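Alanine racemase (Enterococcus faecalis, PDB 3E6E) belongs to the alanine racemase family, two-chain enzymes in which an alpha/beta barrel is joined to a mostly beta C-terminal domain. Local coordinates at residues Thr9-Asp14 / Leu247-Glu252; Gln16-Asn21 / Val225-Leu230; Thr33-Val38 / Gly58-Phe63; Thr209-Pro214 / Pro239-Lys244. The protein carries 1 engineered substitution. All coordinates share one frame; numbering follows the deposited sequence.

Contact 1: residues Thr9-Asp14 / Leu247-Glu252; sequences TRLHID and LRLTSE
An antiparallel pairing in the mixed sheet of the C-terminal domain brings Arg-10 opposite Thr-250, so the chain's first strand, 10-12, is laid against strand 249-259. Their short axes run 147° apart. Arg-10 and Thr-250 form a hydrogen-bonded pair: Thr-250 N gives a nearly straight bond to Arg-10 O (2.9 Å, 169° at the hydrogen), while the return bond from Arg-10 N to Thr-250 O, also 2.9 Å, is more bent, with its donor above the carbonyl plane. Beyond it, Ser-251 OG, turned anti to the backbone N (chi1 -169°), donates to Thr-9 OG1 at 2.8 Å, and Pro-283 O is a second partner of that hydroxyl. The hydroxyl of Thr-250 lies in the plane of the His-12 ring, at its edge, with OG1 3.2 Å from His-12 CE1. On the face carrying Leu-11 and Leu-249 the contact is apolar: Leu-11 CD1 meets Leu-249 CD1 and reaches Leu-247 CD1 at 3.6 Å. Arg-10 sends its guanidinium away to a salt bridge with Glu-369. Strand 368-369 runs parallel to 10-12 on its other side, so both chain ends are woven into one sheet, in keeping with the two-domain alanine racemase fold, whose C-terminal domain takes in the N-terminal strand.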
# COMPACT_ATOMS: atom_id res chain seq x y z
N THR A 9 -8.05 -7.14 12.43
CA THR A 9 -8.25 -6.78 11.03
C THR A 9 -7.56 -7.82 10.16
O THR A 9 -6.33 -7.88 10.13
CB THR A 9 -7.67 -5.39 10.72
OG1 THR A 9 -8.22 -4.44 11.63
CG2 THR A 9 -8.02 -4.98 9.30
N ARG A 10 -8.35 -8.62 9.45
CA ARG A 10 -7.82 -9.68 8.60
C ARG A 10 -8.28 -9.66 7.14
O ARG A 10 -9.36 -9.16 6.80
CB ARG A 10 -8.18 -11.05 9.18
CG ARG A 10 -7.65 -11.28 10.57
CD ARG A 10 -7.74 -12.75 10.96
NE ARG A 10 -6.97 -13.04 12.17
CZ ARG A 10 -5.77 -12.53 12.43
NH1 ARG A 10 -5.20 -11.69 11.57
NH2 ARG A 10 -5.13 -12.85 13.54
N LEU A 11 -7.45 -10.25 6.28
CA LEU A 11 -7.73 -10.34 4.84
C LEU A 11 -7.87 -11.83 4.46
O LEU A 11 -6.88 -12.50 4.23
CB LEU A 11 -6.56 -9.67 4.08
CG LEU A 11 -6.72 -8.96 2.74
CD1 LEU A 11 -7.96 -8.08 2.68
CD2 LEU A 11 -5.47 -8.12 2.52
N HIS A 12 -9.11 -12.34 4.41
CA HIS A 12 -9.36 -13.75 4.09
C HIS A 12 -9.32 -14.10 2.61
O HIS A 12 -10.11 -13.59 1.81
CB HIS A 12 -10.70 -14.21 4.65
CG HIS A 12 -10.75 -14.20 6.14
ND1 HIS A 12 -11.13 -13.09 6.87
CD2 HIS A 12 -10.42 -15.15 7.05
CE1 HIS A 12 -11.03 -13.36 8.16
NE2 HIS A 12 -10.60 -14.60 8.30
N ILE A 13 -8.42 -15.00 2.26
CA ILE A 13 -8.28 -15.40 0.88
C ILE A 13 -8.86 -16.79 0.67
O ILE A 13 -8.68 -17.67 1.49
CB ILE A 13 -6.81 -15.33 0.48
CG1 ILE A 13 -6.39 -13.86 0.47
CG2 ILE A 13 -6.58 -16.00 -0.87
CD1 ILE A 13 -4.92 -13.60 0.45
N ASP A 14 -9.59 -16.96 -0.43
CA ASP A 14 -10.24 -18.23 -0.76
C ASP A 14 -9.48 -18.88 -1.91
O ASP A 14 -9.74 -18.58 -3.09
CB ASP A 14 -11.69 -17.98 -1.16
CG ASP A 14 -12.48 -19.25 -1.40
OD1 ASP A 14 -13.64 -19.15 -1.85
OD2 ASP A 14 -11.96 -20.36 -1.13
N LEU A 247 -10.90 -12.76 -2.78
CA LEU A 247 -10.51 -11.82 -1.73
C LEU A 247 -11.68 -11.55 -0.80
O LEU A 247 -12.83 -11.56 -1.23
CB LEU A 247 -10.06 -10.51 -2.38
CG LEU A 247 -9.23 -9.46 -1.65
CD1 LEU A 247 -9.77 -9.23 -0.25
CD2 LEU A 247 -7.80 -9.90 -1.61
N ARG A 248 -11.37 -11.29 0.47
CA ARG A 248 -12.36 -11.00 1.51
C ARG A 248 -11.66 -10.19 2.60
O ARG A 248 -10.51 -10.47 2.96
CB ARG A 248 -12.91 -12.30 2.08
CG ARG A 248 -14.32 -12.19 2.57
CD ARG A 248 -14.89 -13.56 2.90
NE ARG A 248 -16.25 -13.41 3.42
CZ ARG A 248 -16.56 -12.88 4.60
NH1 ARG A 248 -15.61 -12.45 5.41
NH2 ARG A 248 -17.83 -12.74 4.95
N LEU A 249 -12.34 -9.18 3.13
CA LEU A 249 -11.73 -8.33 4.15
C LEU A 249 -12.63 -8.08 5.35
O LEU A 249 -13.75 -7.58 5.20
CB LEU A 249 -11.33 -7.00 3.53
CG LEU A 249 -10.81 -5.89 4.44
CD1 LEU A 249 -9.45 -6.26 5.03
CD2 LEU A 249 -10.69 -4.64 3.60
N THR A 250 -12.13 -8.41 6.54
CA THR A 250 -12.90 -8.22 7.77
C THR A 250 -12.10 -7.57 8.87
O THR A 250 -10.88 -7.41 8.79
CB THR A 250 -13.41 -9.57 8.34
OG1 THR A 250 -12.31 -10.48 8.43
CG2 THR A 250 -14.53 -10.16 7.48
N SER A 251 -12.81 -7.20 9.93
CA SER A 251 -12.20 -6.60 11.11
C SER A 251 -13.28 -6.71 12.16
O SER A 251 -14.20 -7.53 12.02
CB SER A 251 -11.85 -5.14 10.86
OG SER A 251 -11.04 -4.63 11.91
N GLU A 252 -13.19 -5.91 13.22
CA GLU A 252 -14.23 -5.95 14.25
C GLU A 252 -14.22 -4.72 15.14
O GLU A 252 -13.20 -4.06 15.31
CB GLU A 252 -14.10 -7.22 15.10
CG GLU A 252 -12.93 -7.25 16.06
CD GLU A 252 -12.75 -8.62 16.72
OE1 GLU A 252 -12.08 -8.71 17.78
OE2 GLU A 252 -13.29 -9.61 16.18

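Contact 2: residues Gln16-Asn21 / Val225-Leu230; sequences QAITEN and VAMYGL. With DCS (D-[3-hydroxy-2-methyl-5-phosphonooxymethyl-pyridin-4-ylmethyl]-N,O-cycloserylamide), chain D.
Helix 15-28 presents one side to a 3-10 turn, 225-228, with the CA atoms of Asn-21 and Met-227 4.9 Å apart. The closest approach of the helix backbone is a CA-H...O contact, Ile-18 CA to Met-227 O at 3.2 Å. Ile-18 straddles this carbonyl: chi1 -61° puts CG1 anti to the carbonyl carbon and leaves CG2 anti to the backbone N, and CG2 comes within 3.3 Å of Met-227 O. Its other branch carries CD1 on to Tyr-228 CD1, 4.2 Å away. Asn-21 points at the turn, its CB 3.5 Å from Ala-226 O and its amide group beside the backbone of Gly-229. Within the turn Met-227 CG lies over one face of the Tyr-228 ring, toward its rim. At the start of the turn, on the side away from the helix, Val-225 N donates a nearly straight bond to phosphate oxygen O2P of DCS (3.0 Å, 164°), and Val-225 CG1 rests 3.4 Å from that oxygen. Thus one short turn faces the helix with its end and the ligand with its start. Strand 220-223 leads into it, helix 48-56 covers Ile-18 and Tyr-228 through Ser-51, and helix 355-361 meets Val-225 through Tyr-356.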
# COMPACT_ATOMS: atom_id res chain seq x y z
N GLN A 16 -9.54 -22.06 -2.98
CA GLN A 16 -10.41 -22.94 -3.75
C GLN A 16 -11.00 -22.17 -4.92
O GLN A 16 -11.10 -22.68 -6.03
CB GLN A 16 -11.57 -23.46 -2.88
CG GLN A 16 -11.15 -24.19 -1.59
CD GLN A 16 -12.28 -24.25 -0.53
OE1 GLN A 16 -13.38 -24.77 -0.79
NE2 GLN A 16 -12.00 -23.72 0.66
N ALA A 17 -11.39 -20.92 -4.66
CA ALA A 17 -11.98 -20.07 -5.69
C ALA A 17 -11.02 -19.76 -6.84
O ALA A 17 -11.43 -19.77 -8.01
CB ALA A 17 -12.49 -18.77 -5.06
N ILE A 18 -9.75 -19.47 -6.52
CA ILE A 18 -8.74 -19.19 -7.55
C ILE A 18 -8.62 -20.43 -8.47
O ILE A 18 -8.60 -20.32 -9.70
CB ILE A 18 -7.36 -18.86 -6.90
CG1 ILE A 18 -7.48 -17.62 -6.02
CG2 ILE A 18 -6.31 -18.59 -7.97
CD1 ILE A 18 -6.20 -17.26 -5.36
N THR A 19 -8.56 -21.61 -7.85
CA THR A 19 -8.49 -22.88 -8.56
C THR A 19 -9.67 -22.99 -9.53
O THR A 19 -9.51 -23.32 -10.71
CB THR A 19 -8.60 -24.10 -7.59
OG1 THR A 19 -7.51 -24.10 -6.65
CG2 THR A 19 -8.60 -25.40 -8.38
N GLU A 20 -10.86 -22.73 -9.01
CA GLU A 20 -12.08 -22.83 -9.79
C GLU A 20 -12.14 -21.81 -10.92
O GLU A 20 -12.64 -22.11 -12.00
CB GLU A 20 -13.28 -22.69 -8.85
CG GLU A 20 -14.63 -22.51 -9.53
CD GLU A 20 -15.76 -22.36 -8.52
OE1 GLU A 20 -16.85 -21.89 -8.92
OE2 GLU A 20 -15.55 -22.71 -7.32
N ASN A 21 -11.63 -20.61 -10.68
CA ASN A 21 -11.65 -19.60 -11.73
C ASN A 21 -10.70 -20.08 -12.83
O ASN A 21 -10.96 -19.92 -14.03
CB ASN A 21 -11.19 -18.25 -11.18
CG ASN A 21 -12.15 -17.67 -10.14
OD1 ASN A 21 -11.80 -16.73 -9.42
ND2 ASN A 21 -13.35 -18.21 -10.08
N VAL A 225 -6.22 -11.07 -13.36
CA VAL A 225 -7.34 -10.68 -12.50
C VAL A 225 -8.53 -11.60 -12.42
O VAL A 225 -9.15 -11.73 -11.36
CB VAL A 225 -7.87 -9.30 -12.88
CG1 VAL A 225 -6.84 -8.28 -12.59
CG2 VAL A 225 -8.26 -9.28 -14.33
N ALA A 226 -8.87 -12.24 -13.53
CA ALA A 226 -10.01 -13.13 -13.51
C ALA A 226 -9.77 -14.34 -12.63
O ALA A 226 -10.72 -14.89 -12.06
CB ALA A 226 -10.35 -13.55 -14.91
N MET A 227 -8.52 -14.78 -12.47
CA MET A 227 -8.31 -15.96 -11.63
C MET A 227 -8.51 -15.63 -10.16
O MET A 227 -8.42 -16.50 -9.29
CB MET A 227 -6.93 -16.60 -11.89
CG MET A 227 -5.72 -15.85 -11.43
SD MET A 227 -4.22 -16.79 -11.95
CE MET A 227 -2.91 -15.87 -11.06
N TYR A 228 -8.81 -14.36 -9.89
CA TYR A 228 -9.06 -13.88 -8.54
C TYR A 228 -10.55 -13.54 -8.39
O TYR A 228 -10.99 -13.07 -7.35
CB TYR A 228 -8.21 -12.65 -8.25
CG TYR A 228 -6.72 -12.87 -8.42
CD1 TYR A 228 -5.99 -13.61 -7.50
CD2 TYR A 228 -6.04 -12.34 -9.52
CE1 TYR A 228 -4.61 -13.81 -7.66
CE2 TYR A 228 -4.66 -12.54 -9.70
CZ TYR A 228 -3.96 -13.28 -8.77
OH TYR A 228 -2.60 -13.45 -8.95
N GLY A 229 -11.31 -13.79 -9.45
CA GLY A 229 -12.74 -13.55 -9.45
C GLY A 229 -13.20 -12.12 -9.69
O GLY A 229 -14.31 -11.75 -9.28
N LEU A 230 -12.39 -11.31 -10.35
CA LEU A 230 -12.76 -9.93 -10.58
C LEU A 230 -12.94 -9.60 -12.04
O LEU A 230 -12.04 -9.83 -12.86
CB LEU A 230 -11.72 -9.01 -9.95
CG LEU A 230 -11.49 -9.34 -8.47
CD1 LEU A 230 -10.35 -8.52 -7.93
CD2 LEU A 230 -12.77 -9.10 -7.69
N1 DCS D . 0.42 -9.88 -19.49
C2 DCS D . 1.22 -8.71 -19.27
C2A DCS D . 2.38 -8.38 -20.18
C3 DCS D . 0.87 -7.87 -18.20
O3 DCS D . 1.56 -6.75 -17.93
C4 DCS D . -0.27 -8.24 -17.37
C4A DCS D . -0.66 -7.35 -16.21
C5 DCS D . -1.01 -9.47 -17.68
C6 DCS D . -0.65 -10.25 -18.72
C5A DCS D . -2.21 -9.93 -16.88
O4P DCS D . -3.27 -8.99 -17.07
P DCS D . -4.72 -9.10 -16.41
O1P DCS D . -5.31 -10.33 -16.90
O2P DCS D . -4.58 -9.09 -14.96
O3P DCS D . -5.49 -7.95 -16.87
N DCS D . -0.97 -5.95 -16.71
CA DCS D . -1.36 -4.94 -15.82
C DCS D . -0.53 -3.87 -15.37
O DCS D . 0.78 -3.67 -15.70
ND DCS D . -1.24 -3.09 -14.58
OG DCS D . -2.51 -3.62 -14.49
CB DCS D . -2.58 -4.74 -15.24

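Contact 3: residues Thr33-Val38 / Gly58-Phe63; sequences TALFAV and GGATGF
Leu-35 O accepts from Thr-61 N, and Gly-62 O from Ala-37 N: these two bonds carry strand 34-38 alongside the start of strand 62-65 in the parallel barrel sheet. The first, 3.1 Å long, has its donor almost in line with the Leu-35 carbonyl. The second, Ala-37 N to Gly-62 O at 3.0 Å, is as straight at its hydrogen (166°), but the donor is tilted 33° from the carbonyl plane. CA-H...O contacts supplement both acceptors, Ala-60 CA reaching Leu-35 O and Phe-36 CA reaching Gly-62 O. The ladder goes on past Phe-63 through a backbone bond between Ala-37 and Cys-64, and on the other flank Ala-34 and Phe-36 bond to strand 220-223.

Phe-36 lays its ring flat against Gly-62. The CA sits over the ring centre, 3.3 Å from the centroid and 5° off the normal, a CH-pi contact. The Phe-36 ring also meets Tyr-201 edge to face. Ala-37 and Phe-63 point to the opposite face of the sheet, where Ala-37 CB lies 4.2 Å from Phe-63 CD2; Ala-37 also touches Ala-60, whose CB is 3.9 Å from Leu-35 CD1, brought there by a CG anti to the backbone N, and helix 48-56 covers this side through Ala-52 and Ala-55. Gly-59 ends the preceding helical stretch in a Schellman motif.

The chemistry implies a seam in which backbone polar groups pair with one another while the Phe-36 ring packs on Gly-62 on one face and Ala-37 on Phe-63 and Ala-60 on the other, as expected of neighbouring barrel strands joined by a beta-alpha-beta crossover.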
# COMPACT_ATOMS: atom_id res chain seq x y z
N THR A 33 -4.16 -25.06 -25.93
CA THR A 33 -3.58 -23.85 -25.36
C THR A 33 -3.13 -24.02 -23.91
O THR A 33 -3.63 -24.88 -23.19
CB THR A 33 -4.61 -22.71 -25.42
OG1 THR A 33 -5.13 -22.61 -26.75
CG2 THR A 33 -3.98 -21.40 -25.03
N ALA A 34 -2.17 -23.21 -23.50
CA ALA A 34 -1.67 -23.28 -22.13
C ALA A 34 -2.07 -22.05 -21.30
O ALA A 34 -2.16 -20.92 -21.79
CB ALA A 34 -0.16 -23.45 -22.14
N LEU A 35 -2.29 -22.29 -20.01
CA LEU A 35 -2.67 -21.23 -19.11
C LEU A 35 -1.54 -20.87 -18.19
O LEU A 35 -1.06 -21.69 -17.41
CB LEU A 35 -3.89 -21.65 -18.28
CG LEU A 35 -4.50 -20.62 -17.32
CD1 LEU A 35 -3.53 -20.27 -16.21
CD2 LEU A 35 -4.84 -19.38 -18.10
N PHE A 36 -1.08 -19.63 -18.30
CA PHE A 36 -0.03 -19.17 -17.42
C PHE A 36 -0.74 -18.26 -16.44
O PHE A 36 -1.61 -17.47 -16.83
CB PHE A 36 1.05 -18.42 -18.20
CG PHE A 36 2.22 -19.28 -18.60
CD1 PHE A 36 2.02 -20.54 -19.16
CD2 PHE A 36 3.53 -18.83 -18.43
CE1 PHE A 36 3.10 -21.33 -19.54
CE2 PHE A 36 4.61 -19.62 -18.81
CZ PHE A 36 4.39 -20.87 -19.37
N ALA A 37 -0.37 -18.39 -15.17
CA ALA A 37 -0.96 -17.58 -14.12
C ALA A 37 -0.01 -16.48 -13.67
O ALA A 37 1.06 -16.75 -13.13
CB ALA A 37 -1.33 -18.47 -12.93
N VAL A 38 -0.39 -15.24 -13.93
CA VAL A 38 0.43 -14.10 -13.53
C VAL A 38 0.08 -13.83 -12.07
O VAL A 38 -1.08 -13.59 -11.74
CB VAL A 38 0.14 -12.87 -14.41
CG1 VAL A 38 -1.31 -12.85 -14.82
CG2 VAL A 38 0.49 -11.60 -13.68
N GLY A 58 -5.23 -25.90 -10.46
CA GLY A 58 -6.38 -25.50 -11.26
C GLY A 58 -6.14 -25.81 -12.73
O GLY A 58 -7.08 -25.85 -13.53
N GLY A 59 -4.88 -26.02 -13.10
CA GLY A 59 -4.58 -26.34 -14.48
C GLY A 59 -3.47 -25.51 -15.08
O GLY A 59 -3.11 -25.70 -16.24
N ALA A 60 -2.91 -24.59 -14.30
CA ALA A 60 -1.83 -23.75 -14.78
C ALA A 60 -0.57 -24.58 -15.02
O ALA A 60 -0.34 -25.58 -14.33
CB ALA A 60 -1.55 -22.65 -13.79
N THR A 61 0.24 -24.18 -15.99
CA THR A 61 1.47 -24.90 -16.29
C THR A 61 2.62 -23.94 -16.48
O THR A 61 3.65 -24.29 -17.06
CB THR A 61 1.31 -25.78 -17.55
OG1 THR A 61 0.99 -24.96 -18.68
CG2 THR A 61 0.20 -26.80 -17.35
N GLY A 62 2.45 -22.72 -15.97
CA GLY A 62 3.48 -21.69 -16.07
C GLY A 62 3.12 -20.45 -15.27
O GLY A 62 1.95 -20.28 -14.89
N PHE A 63 4.10 -19.58 -15.02
CA PHE A 63 3.87 -18.37 -14.23
C PHE A 63 4.49 -17.07 -14.74
O PHE A 63 5.63 -17.06 -15.23
CB PHE A 63 4.32 -18.60 -12.79
CG PHE A 63 3.69 -19.78 -12.16
CD1 PHE A 63 4.29 -21.03 -12.25
CD2 PHE A 63 2.45 -19.68 -11.55
CE1 PHE A 63 3.66 -22.17 -11.74
CE2 PHE A 63 1.80 -20.80 -11.04
CZ PHE A 63 2.41 -22.06 -11.14

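Contact 4: residues Thr209-Pro214 / Pro239-Lys244; sequences TALWHP and PSYALK
Leu-211 reaches over to the ring of Tyr-241, laying CD2 3.4 Å from CE2 of the tyrosine and somewhat farther from its CD2. The two side chains cross at about a right angle, and the methyl comes to the ring obliquely. Leu-211 CG lies beside the backbone N, anti to the carbonyl carbon (chi1 -66°), which directs the chain from the helix toward the loop. Tyr-241 instead has CG between its backbone N and carbonyl carbon (chi1 72°), carrying the ring back to the leucine; its hydroxyl goes on to hydrogen-bond Tyr-223 OH.

The polar tie is made by Ser-240, whose OG donates to Leu-211 O at 2.8 Å. The approach is steep: the hydroxyl stands well above the carbonyl plane, 62° out of it, so it meets the oxygen from above and not along a lone pair.

This joins the last turn of helix 207-212, in the alpha/beta barrel, to the irregular segment 239-244, part of the long connection from barrel strand 220-223 to strand 249-259 of the C-terminal domain. Ser-207, the first residue of that helix, belongs to the DCS pocket, and its backbone N bonds the ligand.

Trp-212 adds a second overlap. Leu-211 CB lies over the centre of one face of the indole, while across the contact its CZ2 comes 4.0 Å from Pro-239 CA and 4.5 Å from Pro-239 CG. The indole NE1 donates just upstream to Ala-238 O, tying the ring to the residue before Pro-239. Helix 15-28 borders the loop, Arg-28 meeting Ser-240 and Lys-24 meeting Tyr-241.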
# COMPACT_ATOMS: atom_id res chain seq x y z
N THR A 209 -8.92 -10.20 -22.87
CA THR A 209 -8.94 -10.81 -24.21
C THR A 209 -9.46 -12.24 -24.20
O THR A 209 -10.25 -12.61 -25.06
CB THR A 209 -7.53 -10.79 -24.91
OG1 THR A 209 -6.84 -12.01 -24.64
CG2 THR A 209 -6.68 -9.63 -24.43
N ALA A 210 -9.03 -13.03 -23.21
CA ALA A 210 -9.46 -14.42 -23.10
C ALA A 210 -10.97 -14.55 -22.93
O ALA A 210 -11.61 -15.41 -23.54
CB ALA A 210 -8.75 -15.09 -21.93
N LEU A 211 -11.54 -13.70 -22.09
CA LEU A 211 -12.96 -13.75 -21.86
C LEU A 211 -13.76 -13.31 -23.08
O LEU A 211 -14.56 -14.09 -23.61
CB LEU A 211 -13.31 -12.87 -20.66
CG LEU A 211 -12.76 -13.36 -19.31
CD1 LEU A 211 -12.95 -12.30 -18.26
CD2 LEU A 211 -13.45 -14.65 -18.90
N TRP A 212 -13.52 -12.09 -23.55
CA TRP A 212 -14.27 -11.54 -24.68
C TRP A 212 -13.74 -11.67 -26.11
O TRP A 212 -14.47 -11.41 -27.07
CB TRP A 212 -14.56 -10.06 -24.38
CG TRP A 212 -15.30 -9.89 -23.09
CD1 TRP A 212 -16.60 -10.24 -22.83
CD2 TRP A 212 -14.78 -9.38 -21.86
NE1 TRP A 212 -16.91 -10.00 -21.51
CE2 TRP A 212 -15.81 -9.47 -20.89
CE3 TRP A 212 -13.53 -8.87 -21.47
CZ2 TRP A 212 -15.63 -9.06 -19.57
CZ3 TRP A 212 -13.36 -8.46 -20.15
CH2 TRP A 212 -14.40 -8.56 -19.22
N HIS A 213 -12.48 -12.08 -26.27
CA HIS A 213 -11.90 -12.25 -27.61
C HIS A 213 -11.24 -13.62 -27.68
O HIS A 213 -10.08 -13.76 -28.07
CB HIS A 213 -10.84 -11.17 -27.85
CG HIS A 213 -11.39 -9.79 -27.98
ND1 HIS A 213 -11.11 -8.80 -27.07
CD2 HIS A 213 -12.14 -9.22 -28.94
CE1 HIS A 213 -11.66 -7.67 -27.46
NE2 HIS A 213 -12.30 -7.90 -28.60
N PRO A 214 -11.98 -14.67 -27.31
CA PRO A 214 -11.48 -16.05 -27.31
C PRO A 214 -10.93 -16.60 -28.63
O PRO A 214 -10.25 -17.62 -28.62
CB PRO A 214 -12.68 -16.84 -26.80
CG PRO A 214 -13.82 -16.11 -27.40
CD PRO A 214 -13.44 -14.66 -27.14
N PRO A 239 -18.63 -11.12 -17.75
CA PRO A 239 -17.67 -12.18 -18.03
C PRO A 239 -18.33 -13.32 -18.76
O PRO A 239 -19.55 -13.44 -18.75
CB PRO A 239 -17.19 -12.56 -16.65
CG PRO A 239 -17.14 -11.23 -15.98
CD PRO A 239 -18.48 -10.64 -16.37
N SER A 240 -17.52 -14.15 -19.41
CA SER A 240 -18.04 -15.27 -20.18
C SER A 240 -18.35 -16.50 -19.33
O SER A 240 -18.77 -17.54 -19.84
CB SER A 240 -17.05 -15.60 -21.28
OG SER A 240 -16.83 -14.44 -22.07
N TYR A 241 -18.13 -16.37 -18.03
CA TYR A 241 -18.41 -17.43 -17.07
C TYR A 241 -18.34 -16.85 -15.65
O TYR A 241 -17.70 -15.82 -15.42
CB TYR A 241 -17.43 -18.59 -17.25
CG TYR A 241 -16.01 -18.34 -16.79
CD1 TYR A 241 -15.64 -18.56 -15.46
CD2 TYR A 241 -15.03 -17.88 -17.67
CE1 TYR A 241 -14.33 -18.33 -15.03
CE2 TYR A 241 -13.73 -17.65 -17.25
CZ TYR A 241 -13.38 -17.88 -15.94
OH TYR A 241 -12.10 -17.66 -15.51
N ALA A 242 -19.02 -17.51 -14.72
CA ALA A 242 -19.09 -17.09 -13.33
C ALA A 242 -17.74 -16.98 -12.64
O ALA A 242 -17.10 -17.99 -12.38
CB ALA A 242 -19.96 -18.03 -12.55
N LEU A 243 -17.33 -15.75 -12.36
CA LEU A 243 -16.06 -15.50 -11.67
C LEU A 243 -16.41 -15.49 -10.19
O LEU A 243 -17.43 -14.94 -9.81
CB LEU A 243 -15.47 -14.15 -12.08
CG LEU A 243 -14.93 -14.01 -13.51
CD1 LEU A 243 -14.55 -12.55 -13.78
CD2 LEU A 243 -13.73 -14.94 -13.70
N LYS A 244 -15.58 -16.12 -9.37
CA LYS A 244 -15.84 -16.18 -7.93
C LYS A 244 -14.77 -15.42 -7.16
O LYS A 244 -13.62 -15.85 -7.09
CB LYS A 244 -15.89 -17.63 -7.46
CG LYS A 244 -15.94 -17.79 -5.94
CD LYS A 244 -15.72 -19.25 -5.52
CE LYS A 244 -16.89 -20.15 -5.89
NZ LYS A 244 -18.06 -19.90 -4.99

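How the contacts relate
Contacts 1, 2 and 3 are buried, whereas contact 4 lies at the surface. Contacts 1 and 3 are both strand pairings, but the first is antiparallel in the mixed sheet and the other parallel in the barrel; contacts 2 and 4 set a helix against non-strand chain and depend more on side chains. Strand 10-12 of contact 1 leads directly into helix 15-28 of contact 2. Contact 2 also meets its neighbours in space: Tyr-228 OH probably hydrogen-bonds Val-38 O of contact 3, and Asn-21 O is probably bonded by Tyr-241 OH of contact 4. Contacts 2 and 3 both include residues of the DCS pocket, while contacts 3 and 4 do not touch.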